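Local coordinates for protein hypoxanthine-guanine phosphoribosyltransferase (Thermus thermophilus, PDB 3ACD) that probably joins hypoxanthine or guanine to the phosphoribosyl group of PRPP, releasing diphosphate and yielding IMP or GMP in magnesium-dependent purine salvage, at residues 65-71 / 85-91. Sequence-based numbering, arbitrary orientation.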
ATOM      1  N   MET A  65      -5.924   6.612   8.240  1.00 12.46           N
ATOM      2  CA  MET A  65      -4.729   6.659   7.411  1.00 13.44           C
ATOM      3  C   MET A  65      -4.818   7.719   6.329  1.00 13.77           C
ATOM      4  O   MET A  65      -5.900   8.193   5.981  1.00 12.68           O
ATOM      5  CB  MET A  65      -4.516   5.310   6.706  1.00 14.69           C
ATOM      6  CG  MET A  65      -4.585   4.066   7.586  1.00 16.40           C
ATOM      7  SD  MET A  65      -4.490   2.571   6.543  1.00 17.34           S
ATOM      8  CE  MET A  65      -4.949   1.283   7.732  1.00 18.85           C
ATOM      9  N   ASP A  66      -3.657   8.072   5.792  1.00 14.11           N
ATOM     10  CA  ASP A  66      -3.574   9.011   4.693  1.00 15.83           C
ATOM     11  C   ASP A  66      -2.287   8.678   3.943  1.00 16.72           C
ATOM     12  O   ASP A  66      -1.430   7.946   4.454  1.00 13.21           O
ATOM     13  CB  ASP A  66      -3.557  10.464   5.183  1.00 17.21           C
ATOM     14  CG  ASP A  66      -4.169  11.417   4.172  1.00 19.83           C
ATOM     15  OD1 ASP A  66      -4.379  10.992   3.015  1.00 17.37           O
ATOM     16  OD2 ASP A  66      -4.439  12.585   4.523  1.00 22.58           O
ATOM     17  N   PHE A  67      -2.167   9.201   2.730  1.00 16.91           N
ATOM     18  CA  PHE A  67      -1.002   8.953   1.895  1.00 20.75           C
ATOM     19  C   PHE A  67      -0.478  10.269   1.344  1.00 22.86           C
ATOM     20  O   PHE A  67      -1.256  11.144   0.961  1.00 25.71           O
ATOM     21  CB  PHE A  67      -1.384   8.022   0.741  1.00 19.87           C
ATOM     22  CG  PHE A  67      -1.800   6.650   1.185  1.00 21.24           C
ATOM     23  CD1 PHE A  67      -0.885   5.602   1.197  1.00 20.33           C
ATOM     24  CD2 PHE A  67      -3.094   6.414   1.636  1.00 22.39           C
ATOM     25  CE1 PHE A  67      -1.251   4.338   1.651  1.00 22.87           C
ATOM     26  CE2 PHE A  67      -3.471   5.152   2.094  1.00 24.04           C
ATOM     27  CZ  PHE A  67      -2.548   4.113   2.103  1.00 24.15           C
ATOM     28  N   ILE A  68       0.841  10.410   1.316  1.00 22.15           N
ATOM     29  CA  ILE A  68       1.464  11.620   0.797  1.00 22.92           C
ATOM     30  C   ILE A  68       2.684  11.258  -0.041  1.00 23.87           C
ATOM     31  O   ILE A  68       3.322  10.233   0.187  1.00 20.40           O
ATOM     32  CB  ILE A  68       1.919  12.548   1.938  1.00 23.35           C
ATOM     33  CG1 ILE A  68       2.924  11.815   2.829  1.00 22.15           C
ATOM     34  CG2 ILE A  68       0.719  13.013   2.738  1.00 26.21           C
ATOM     35  CD1 ILE A  68       3.482  12.655   3.949  1.00 26.11           C
ATOM     36  N   ALA A  69       3.000  12.100  -1.016  1.00 27.49           N
ATOM     37  CA  ALA A  69       4.160  11.875  -1.869  1.00 30.33           C
ATOM     38  C   ALA A  69       5.117  13.040  -1.665  1.00 32.88           C
ATOM     39  O   ALA A  69       4.715  14.200  -1.740  1.00 32.00           O
ATOM     40  CB  ALA A  69       3.735  11.782  -3.327  1.00 30.79           C
ATOM     41  N   ILE A  70       6.380  12.727  -1.399  1.00 36.53           N
ATOM     42  CA  ILE A  70       7.396  13.748  -1.172  1.00 40.55           C
ATOM     43  C   ILE A  70       8.665  13.406  -1.954  1.00 42.86           C
ATOM     44  O   ILE A  70       8.877  12.253  -2.331  1.00 43.02           O
ATOM     45  CB  ILE A  70       7.732  13.851   0.335  1.00 42.38           C
ATOM     46  CG1 ILE A  70       8.733  14.980   0.581  1.00 43.11           C
ATOM     47  CG2 ILE A  70       8.283  12.526   0.834  1.00 43.58           C
ATOM     48  CD1 ILE A  70       8.186  16.356   0.283  1.00 44.05           C
ATOM     49  N   SER A  71       9.500  14.410  -2.201  1.00 44.44           N
ATOM     50  CA  SER A  71      10.744  14.206  -2.935  1.00 46.52           C
ATOM     51  C   SER A  71      11.774  15.278  -2.593  1.00 46.47           C
ATOM     52  O   SER A  71      11.423  16.427  -2.324  1.00 47.42           O
ATOM     53  CB  SER A  71      10.473  14.212  -4.440  1.00 47.26           C
ATOM     54  OG  SER A  71       9.559  13.190  -4.795  1.00 50.31           O
ATOM     55  N   LEU A  85       6.280  18.417  -1.926  1.00 67.38           N
ATOM     56  CA  LEU A  85       5.357  17.289  -1.880  1.00 65.83           C
ATOM     57  C   LEU A  85       4.584  17.165  -3.188  1.00 65.15           C
ATOM     58  O   LEU A  85       4.098  18.157  -3.733  1.00 65.13           O
ATOM     59  CB  LEU A  85       4.379  17.439  -0.709  1.00 64.61           C
ATOM     60  CG  LEU A  85       3.431  18.640  -0.690  1.00 63.43           C
ATOM     61  CD1 LEU A  85       2.415  18.461   0.429  1.00 62.25           C
ATOM     62  CD2 LEU A  85       4.219  19.925  -0.500  1.00 63.27           C
ATOM     63  N   LEU A  86       4.478  15.937  -3.686  1.00 63.77           N
ATOM     64  CA  LEU A  86       3.775  15.667  -4.933  1.00 61.97           C
ATOM     65  C   LEU A  86       2.338  15.225  -4.666  1.00 61.17           C
ATOM     66  O   LEU A  86       1.528  15.121  -5.588  1.00 61.09           O
ATOM     67  CB  LEU A  86       4.514  14.581  -5.719  1.00 61.29           C
ATOM     68  CG  LEU A  86       6.020  14.798  -5.902  1.00 60.90           C
ATOM     69  CD1 LEU A  86       6.606  13.648  -6.709  1.00 60.60           C
ATOM     70  CD2 LEU A  86       6.277  16.125  -6.599  1.00 60.28           C
ATOM     71  N   LYS A  87       2.033  14.964  -3.397  1.00 60.21           N
ATOM     72  CA  LYS A  87       0.700  14.537  -2.987  1.00 59.30           C
ATOM     73  C   LYS A  87       0.398  15.111  -1.606  1.00 57.22           C
ATOM     74  O   LYS A  87       1.128  14.858  -0.649  1.00 57.37           O
ATOM     75  CB  LYS A  87       0.622  13.007  -2.940  1.00 61.02           C
ATOM     76  CG  LYS A  87      -0.746  12.454  -2.567  1.00 64.14           C
ATOM     77  CD  LYS A  87      -1.794  12.803  -3.612  1.00 66.32           C
ATOM     78  CE  LYS A  87      -3.147  12.197  -3.269  1.00 67.23           C
ATOM     79  NZ  LYS A  87      -3.679  12.710  -1.975  1.00 67.77           N
ATOM     80  N   ASP A  88      -0.682  15.882  -1.511  1.00 54.24           N
ATOM     81  CA  ASP A  88      -1.067  16.504  -0.249  1.00 52.08           C
ATOM     82  C   ASP A  88      -1.941  15.616   0.630  1.00 49.04           C
ATOM     83  O   ASP A  88      -2.484  14.608   0.178  1.00 48.54           O
ATOM     84  CB  ASP A  88      -1.802  17.820  -0.516  1.00 53.21           C
ATOM     85  CG  ASP A  88      -0.933  18.839  -1.220  1.00 54.08           C
ATOM     86  OD1 ASP A  88      -0.452  18.545  -2.333  1.00 57.09           O
ATOM     87  OD2 ASP A  88      -0.731  19.936  -0.657  1.00 56.54           O
ATOM     88  N   LEU A  89      -2.067  16.017   1.891  1.00 45.14           N
ATOM     89  CA  LEU A  89      -2.872  15.300   2.873  1.00 41.11           C
ATOM     90  C   LEU A  89      -4.349  15.585   2.622  1.00 38.94           C
ATOM     91  O   LEU A  89      -4.706  16.675   2.175  1.00 38.70           O
ATOM     92  CB  LEU A  89      -2.503  15.753   4.291  1.00 41.12           C
ATOM     93  CG  LEU A  89      -1.097  15.472   4.841  1.00 40.35           C
ATOM     94  CD1 LEU A  89      -0.034  16.085   3.944  1.00 42.22           C
ATOM     95  CD2 LEU A  89      -0.990  16.047   6.243  1.00 39.56           C
ATOM     96  N   ARG A  90      -5.202  14.609   2.915  1.00 35.74           N
ATOM     97  CA  ARG A  90      -6.640  14.760   2.722  1.00 34.60           C
ATOM     98  C   ARG A  90      -7.396  14.840   4.045  1.00 30.23           C
ATOM     99  O   ARG A  90      -8.432  15.499   4.134  1.00 30.37           O
ATOM    100  CB  ARG A  90      -7.187  13.597   1.889  1.00 39.57           C
ATOM    101  CG  ARG A  90      -6.737  13.607   0.439  1.00 49.19           C
ATOM    102  CD  ARG A  90      -7.205  12.360  -0.293  1.00 57.26           C
ATOM    103  NE  ARG A  90      -8.654  12.191  -0.225  1.00 64.58           N
ATOM    104  CZ  ARG A  90      -9.317  11.181  -0.780  1.00 67.14           C
ATOM    105  NH1 ARG A  90      -8.663  10.240  -1.450  1.00 68.55           N
ATOM    106  NH2 ARG A  90     -10.637  11.109  -0.665  1.00 68.87           N
ATOM    107  N   LEU A  91      -6.879  14.166   5.066  1.00 24.39           N
ATOM    108  CA  LEU A  91      -7.508  14.163   6.382  1.00 20.49           C
ATOM    109  C   LEU A  91      -6.795  15.131   7.319  1.00 18.07           C
ATOM    110  O   LEU A  91      -5.594  15.357   7.198  1.00 15.35           O
ATOM    111  CB  LEU A  91      -7.490  12.753   6.981  1.00 21.14           C
ATOM    112  CG  LEU A  91      -8.480  11.732   6.405  1.00 24.39           C
ATOM    113  CD1 LEU A  91      -8.230  11.523   4.920  1.00 25.67           C
ATOM    114  CD2 LEU A  91      -8.338  10.420   7.154  1.00 23.38           C
TER
HETATM  115  O   HOH W   1      -3.690  13.430   6.849  1.00 16.65           O
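A classic beta bulge joins an edge strand of the parallel sheet to the returning chain: Leu86 and Lys87 both face Ala69. Ala69 O accepts Leu86 N at 2.6 Å and Lys87 N at 3.2 Å, both from one face of its carbonyl plane. The methyl of Ala69 suits this spot, since its CB already lies a tight 3.4 Å from Lys87 CB. Further along, the Lys87 chain folds back through two turns (chi2 64°, chi4 62°), and NZ donates to Asp88 O at 3.1 Å. Strand 64-70 is an outermost strand of the sheet within this chain of phosphoribosyltransferase fold, hydrogen-bonded on its inner side to strand 40-45, and residues 85-91 run antiparallel along its other edge. There Asp66 replaces backbone pairing with its carboxylate. Its chi1 of -151° turns CG away from the backbone N, and OD2 reaches across to accept Arg90 N through its syn lone pair at 2.7 Å, and Leu91 N from above the carboxylate plane at 3.0 Å, nearly straight. A water bridges OD2 to Leu91 O, while OD1 accepts Phe67 N. With an alanine here, the amides of Arg90 and Leu91 would probably lose their shared acceptor, freeing the returning chain from the strand edge. Beside this polar grip, Ile68 CG2 presses on Leu89 CD1 at 3.4 Å, the branched side chains lying side by side against helix 109-119.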